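PDB 5UOF: alpha,alpha-trehalose-phosphate synthase (UDP-forming), which belongs to glycosyltransferase family 20 and has the GT-B architecture of two Rossmann-like domains joined by linking segments. Local coordinates for residues Val228-Asp240 with Arg446-Asp460. Sequence-based numbering, arbitrary orientation.
With EDO (1,2-ethanediol), chain G; EDO (1,2-ethanediol), chain Q.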
loop_
_atom_site.group_PDB
_atom_site.type_symbol
_atom_site.label_atom_id
_atom_site.label_comp_id
_atom_site.label_asym_id
_atom_site.label_seq_id
_atom_site.Cartn_x
_atom_site.Cartn_y
_atom_site.Cartn_z
ATOM N N VAL A 228 -21.368 13.280 -9.798
ATOM C CA VAL A 228 -20.806 13.369 -8.459
ATOM C C VAL A 228 -19.820 14.526 -8.432
ATOM O O VAL A 228 -18.923 14.596 -9.277
ATOM C CB VAL A 228 -20.105 12.057 -8.056
ATOM C CG1 VAL A 228 -19.693 12.103 -6.599
ATOM C CG2 VAL A 228 -21.002 10.851 -8.343
ATOM N N LYS A 229 -20.011 15.442 -7.486
ATOM C CA LYS A 229 -19.019 16.471 -7.190
ATOM C C LYS A 229 -17.975 15.882 -6.251
ATOM O O LYS A 229 -18.307 15.452 -5.141
ATOM C CB LYS A 229 -19.696 17.685 -6.559
ATOM C CG LYS A 229 -18.765 18.609 -5.815
ATOM C CD LYS A 229 -18.148 19.620 -6.741
ATOM C CE LYS A 229 -17.435 20.702 -5.953
ATOM N NZ LYS A 229 -16.773 21.641 -6.889
ATOM N N VAL A 230 -16.717 15.863 -6.689
ATOM C CA VAL A 230 -15.623 15.257 -5.939
ATOM C C VAL A 230 -14.630 16.362 -5.601
ATOM O O VAL A 230 -14.156 17.070 -6.499
ATOM C CB VAL A 230 -14.953 14.127 -6.735
ATOM C CG1 VAL A 230 -13.874 13.454 -5.901
ATOM C CG2 VAL A 230 -16.003 13.097 -7.158
ATOM N N ALA A 231 -14.325 16.519 -4.314
ATOM C CA ALA A 231 -13.516 17.660 -3.898
ATOM C C ALA A 231 -12.841 17.357 -2.568
ATOM O O ALA A 231 -13.241 16.445 -1.837
ATOM C CB ALA A 231 -14.354 18.938 -3.781
ATOM N N ALA A 232 -11.814 18.157 -2.267
ATOM C CA ALA A 232 -11.090 18.098 -1.005
ATOM C C ALA A 232 -11.536 19.250 -0.114
ATOM O O ALA A 232 -11.655 20.391 -0.580
ATOM C CB ALA A 232 -9.576 18.175 -1.226
ATOM N N TYR A 233 -11.801 18.938 1.155
ATOM C CA TYR A 233 -12.215 19.910 2.175
ATOM C C TYR A 233 -11.387 19.627 3.422
ATOM O O TYR A 233 -11.873 18.983 4.359
ATOM C CB TYR A 233 -13.710 19.796 2.511
ATOM C CG TYR A 233 -14.675 19.747 1.342
ATOM C CD1 TYR A 233 -14.876 18.575 0.627
ATOM C CD2 TYR A 233 -15.431 20.860 0.985
ATOM C CE1 TYR A 233 -15.768 18.523 -0.435
ATOM C CE2 TYR A 233 -16.335 20.821 -0.067
ATOM C CZ TYR A 233 -16.501 19.642 -0.771
ATOM O OH TYR A 233 -17.383 19.583 -1.818
ATOM N N PRO A 234 -10.112 20.024 3.440
ATOM C CA PRO A 234 -9.260 19.720 4.605
ATOM C C PRO A 234 -9.814 20.342 5.884
ATOM O O PRO A 234 -10.123 21.531 5.928
ATOM C CB PRO A 234 -7.905 20.331 4.221
ATOM C CG PRO A 234 -8.187 21.285 3.090
ATOM C CD PRO A 234 -9.362 20.682 2.359
ATOM N N ILE A 235 -9.941 19.525 6.927
ATOM C CA ILE A 235 -10.520 19.977 8.193
ATOM C C ILE A 235 -9.480 20.773 8.970
ATOM O O ILE A 235 -8.363 20.294 9.209
ATOM C CB ILE A 235 -11.020 18.784 9.022
ATOM C CG1 ILE A 235 -12.186 18.088 8.320
ATOM C CG2 ILE A 235 -11.447 19.242 10.422
ATOM C CD1 ILE A 235 -12.835 16.978 9.158
ATOM N N GLY A 236 -9.856 21.976 9.405
ATOM C CA GLY A 236 -8.987 22.815 10.190
ATOM C C GLY A 236 -9.443 22.947 11.628
ATOM O O GLY A 236 -10.240 22.146 12.141
ATOM N N VAL A 237 -8.930 23.982 12.294
ATOM C CA VAL A 237 -9.230 24.250 13.696
ATOM C C VAL A 237 -9.585 25.724 13.824
ATOM O O VAL A 237 -9.693 26.432 12.817
ATOM C CB VAL A 237 -8.044 23.891 14.609
ATOM C CG1 VAL A 237 -7.690 22.414 14.465
ATOM C CG2 VAL A 237 -6.836 24.774 14.282
ATOM N N TYR A 238 -9.790 26.201 15.050
ATOM C CA TYR A 238 -9.915 27.638 15.293
ATOM C C TYR A 238 -8.661 28.088 16.026
ATOM O O TYR A 238 -8.602 28.034 17.262
ATOM C CB TYR A 238 -11.176 27.975 16.096
ATOM C CG TYR A 238 -12.460 27.795 15.309
ATOM C CD1 TYR A 238 -12.730 28.582 14.197
ATOM C CD2 TYR A 238 -13.413 26.865 15.700
ATOM C CE1 TYR A 238 -13.913 28.436 13.478
ATOM C CE2 TYR A 238 -14.593 26.711 14.990
ATOM C CZ TYR A 238 -14.839 27.501 13.880
ATOM O OH TYR A 238 -16.020 27.365 13.168
ATOM N N PRO A 239 -7.621 28.519 15.307
ATOM C CA PRO A 239 -6.311 28.674 15.955
ATOM C C PRO A 239 -6.278 29.762 17.011
ATOM O O PRO A 239 -5.598 29.588 18.028
ATOM C CB PRO A 239 -5.366 28.977 14.779
ATOM C CG PRO A 239 -6.253 29.474 13.686
ATOM C CD PRO A 239 -7.570 28.779 13.860
ATOM N N ASP A 240 -6.998 30.873 16.809
ATOM C CA ASP A 240 -6.999 31.926 17.822
ATOM C C ASP A 240 -7.686 31.453 19.100
ATOM O O ASP A 240 -7.250 31.787 20.208
ATOM C CB ASP A 240 -7.667 33.188 17.272
ATOM C CG ASP A 240 -6.937 33.763 16.056
ATOM O OD1 ASP A 240 -5.754 33.423 15.836
ATOM O OD2 ASP A 240 -7.550 34.573 15.325
ATOM N N ARG A 446 -5.082 29.964 9.690
ATOM C CA ARG A 446 -6.089 31.017 9.740
ATOM C C ARG A 446 -6.864 31.130 8.437
ATOM O O ARG A 446 -8.013 31.592 8.445
ATOM C CB ARG A 446 -5.433 32.347 10.080
ATOM C CG ARG A 446 -5.020 32.463 11.540
ATOM C CD ARG A 446 -4.322 33.795 11.788
ATOM N NE ARG A 446 -4.137 34.047 13.210
ATOM C CZ ARG A 446 -3.148 34.780 13.718
ATOM N NH1 ARG A 446 -2.235 35.326 12.920
ATOM N NH2 ARG A 446 -3.066 34.955 15.031
ATOM N N ALA A 447 -6.257 30.745 7.318
ATOM C CA ALA A 447 -6.914 30.828 6.020
ATOM C C ALA A 447 -7.765 29.608 5.716
ATOM O O ALA A 447 -8.546 29.639 4.763
ATOM C CB ALA A 447 -5.887 31.018 4.905
ATOM N N ASN A 448 -7.623 28.542 6.495
ATOM C CA ASN A 448 -8.461 27.354 6.364
ATOM C C ASN A 448 -8.892 26.919 7.764
ATOM O O ASN A 448 -8.604 25.811 8.218
ATOM C CB ASN A 448 -7.724 26.226 5.641
ATOM C CG ASN A 448 -8.570 24.989 5.515
ATOM O OD1 ASN A 448 -9.787 25.092 5.359
ATOM N ND2 ASN A 448 -7.950 23.809 5.631
ATOM N N ASP A 449 -9.578 27.812 8.475
ATOM C CA ASP A 449 -10.048 27.426 9.795
ATOM C C ASP A 449 -11.286 26.535 9.656
ATOM O O ASP A 449 -11.787 26.292 8.557
ATOM C CB ASP A 449 -10.271 28.662 10.689
ATOM C CG ASP A 449 -11.532 29.471 10.358
ATOM O OD1 ASP A 449 -12.452 29.001 9.673
ATOM O OD2 ASP A 449 -11.609 30.626 10.827
ATOM N N LEU A 450 -11.744 26.001 10.788
ATOM C CA LEU A 450 -12.779 24.969 10.760
ATOM C C LEU A 450 -14.045 25.438 10.044
ATOM O O LEU A 450 -14.786 24.610 9.489
ATOM C CB LEU A 450 -13.098 24.529 12.190
ATOM C CG LEU A 450 -14.137 23.423 12.405
ATOM C CD1 LEU A 450 -13.800 22.188 11.557
ATOM C CD2 LEU A 450 -14.161 23.034 13.883
ATOM N N SER A 451 -14.315 26.751 10.037
ATOM C CA SER A 451 -15.511 27.226 9.354
ATOM C C SER A 451 -15.420 27.044 7.844
ATOM O O SER A 451 -16.459 26.964 7.178
ATOM C CB SER A 451 -15.775 28.699 9.686
ATOM O OG SER A 451 -14.918 29.548 8.948
ATOM N N VAL A 452 -14.209 26.961 7.284
ATOM C CA VAL A 452 -14.077 26.759 5.845
ATOM C C VAL A 452 -14.601 25.379 5.453
ATOM O O VAL A 452 -15.363 25.244 4.494
ATOM C CB VAL A 452 -12.619 26.973 5.399
ATOM C CG1 VAL A 452 -12.471 26.721 3.894
ATOM C CG2 VAL A 452 -12.176 28.401 5.762
ATOM N N TRP A 453 -14.215 24.343 6.201
ATOM C CA TRP A 453 -14.753 23.000 5.970
ATOM C C TRP A 453 -16.271 23.006 6.004
ATOM O O TRP A 453 -16.940 22.552 5.068
ATOM C CB TRP A 453 -14.194 22.050 7.031
ATOM C CG TRP A 453 -14.711 20.642 7.026
ATOM C CD1 TRP A 453 -14.367 19.639 6.160
ATOM C CD2 TRP A 453 -15.601 20.054 7.986
ATOM N NE1 TRP A 453 -15.020 18.474 6.502
ATOM C CE2 TRP A 453 -15.760 18.697 7.633
ATOM C CE3 TRP A 453 -16.274 20.543 9.111
ATOM C CZ2 TRP A 453 -16.573 17.831 8.354
ATOM C CZ3 TRP A 453 -17.074 19.680 9.829
ATOM C CH2 TRP A 453 -17.224 18.339 9.446
ATOM N N ARG A 454 -16.832 23.532 7.089
ATOM C CA ARG A 454 -18.274 23.536 7.253
ATOM C C ARG A 454 -18.956 24.327 6.141
ATOM O O ARG A 454 -19.886 23.836 5.484
ATOM C CB ARG A 454 -18.613 24.116 8.624
ATOM C CG ARG A 454 -20.056 24.501 8.763
ATOM C CD ARG A 454 -20.371 24.941 10.184
ATOM N NE ARG A 454 -19.792 26.232 10.527
ATOM C CZ ARG A 454 -18.786 26.400 11.379
ATOM N NH1 ARG A 454 -18.228 25.356 11.982
ATOM N NH2 ARG A 454 -18.337 27.618 11.627
ATOM N N ASP A 455 -18.499 25.558 5.914
ATOM C CA ASP A 455 -19.203 26.465 5.012
ATOM C C ASP A 455 -19.102 26.014 3.562
ATOM O O ASP A 455 -20.088 26.100 2.817
ATOM C CB ASP A 455 -18.656 27.882 5.157
ATOM C CG ASP A 455 -19.075 28.540 6.456
ATOM O OD1 ASP A 455 -20.076 28.098 7.064
ATOM O OD2 ASP A 455 -18.397 29.501 6.865
ATOM N N THR A 456 -17.925 25.540 3.130
ATOM C CA THR A 456 -17.774 25.150 1.730
ATOM C C THR A 456 -18.512 23.849 1.438
ATOM O O THR A 456 -19.101 23.691 0.363
ATOM C CB THR A 456 -16.292 25.035 1.366
ATOM O OG1 THR A 456 -15.661 24.085 2.222
ATOM C CG2 THR A 456 -15.602 26.387 1.543
ATOM N N PHE A 457 -18.506 22.906 2.387
ATOM C CA PHE A 457 -19.224 21.661 2.135
ATOM C C PHE A 457 -20.726 21.916 2.083
ATOM O O PHE A 457 -21.411 21.457 1.162
ATOM C CB PHE A 457 -18.889 20.602 3.187
ATOM C CG PHE A 457 -19.273 19.207 2.764
ATOM C CD1 PHE A 457 -20.589 18.776 2.835
ATOM C CD2 PHE A 457 -18.318 18.334 2.269
ATOM C CE1 PHE A 457 -20.948 17.498 2.426
ATOM C CE2 PHE A 457 -18.661 17.054 1.861
ATOM C CZ PHE A 457 -19.985 16.630 1.937
ATOM N N VAL A 458 -21.250 22.682 3.043
ATOM C CA VAL A 458 -22.682 22.982 3.038
ATOM C C VAL A 458 -23.063 23.756 1.779
ATOM O O VAL A 458 -24.120 23.518 1.184
ATOM C CB VAL A 458 -23.073 23.738 4.322
ATOM C CG1 VAL A 458 -24.504 24.284 4.207
ATOM C CG2 VAL A 458 -22.943 22.820 5.530
ATOM N N ALA A 459 -22.198 24.677 1.338
ATOM C CA ALA A 459 -22.470 25.423 0.112
ATOM C C ALA A 459 -22.532 24.504 -1.099
ATOM O O ALA A 459 -23.342 24.716 -2.009
ATOM C CB ALA A 459 -21.411 26.503 -0.103
ATOM N N ASP A 460 -21.681 23.477 -1.140
ATOM C CA ASP A 460 -21.735 22.553 -2.267
ATOM C C ASP A 460 -23.012 21.720 -2.238
ATOM O O ASP A 460 -23.580 21.428 -3.292
ATOM C CB ASP A 460 -20.488 21.670 -2.290
ATOM C CG ASP A 460 -19.244 22.430 -2.754
ATOM O OD1 ASP A 460 -19.394 23.578 -3.229
ATOM O OD2 ASP A 460 -18.118 21.894 -2.639
HETATM C C1 EDO G . -12.298 31.813 7.193
HETATM O O1 EDO G . -12.368 32.074 8.604
HETATM C C2 EDO G . -10.851 31.554 6.778
HETATM O O2 EDO G . -10.290 30.479 7.551
HETATM C C1 EDO Q . -23.672 27.606 6.631
HETATM O O1 EDO Q . -22.517 27.953 5.858
HETATM C C2 EDO Q . -23.256 26.824 7.869
HETATM O O2 EDO Q . -22.957 27.702 8.966
HETATM O O HOH W 1 -11.451 23.705 7.683
HETATM O O HOH W 2 -11.402 23.243 4.218
HETATM O O HOH W 3 -6.992 25.720 10.928
#
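Tyr233 OH donates a hydrogen bond to Asp460 OD2 at 2.6 Å, taking the anti lone pair of the carboxylate, while the edge of Phe457 meets the centre of the tyrosine ring face, the planes 56° apart. The contact as a whole illustrates how the two chain segments that pass between the domains of a GT-B protein can satisfy each other's donors and acceptors. Where the crossings come closest, Leu450 N, just after the N-cap Asp449, donates to Val237 O (2.9 Å). Asn448 ND2 reaches Pro234 O from above the carbonyl plane and also bonds Glu404. A water accepts from Gly236 N and Trp453 N, thereby satisfying one amide of each segment, and a second accepts from Val237 N. Asp449 caps the helix: OD1 receives Ser451 N at 2.9 Å. Tyr238 OH accepts from Arg454 NH2 (2.8 Å), nearly in the guanidinium plane; a bend in the chain at chi3 (71°) carries the guanidinium to the phenol. Arg454 NH1 bonds Gly35 O, its bond to Tyr238 OH being weak. Farther along, Arg446 grips Asp240 OD1 side-on through NE (3.1 Å) and NH2. Between them, Ile235 CG1 makes a CH-pi contact over the face of the Trp453 five-membered ring, 3.5 Å from its centroid. Helix 450-472 runs back beside the end of strand 226-232, its Trp453 and Phe457 against Trp137, with helix 32-43 touching Leu450 and Trp453, and helix 376-384 of the other domain touching Ile235 and Pro239.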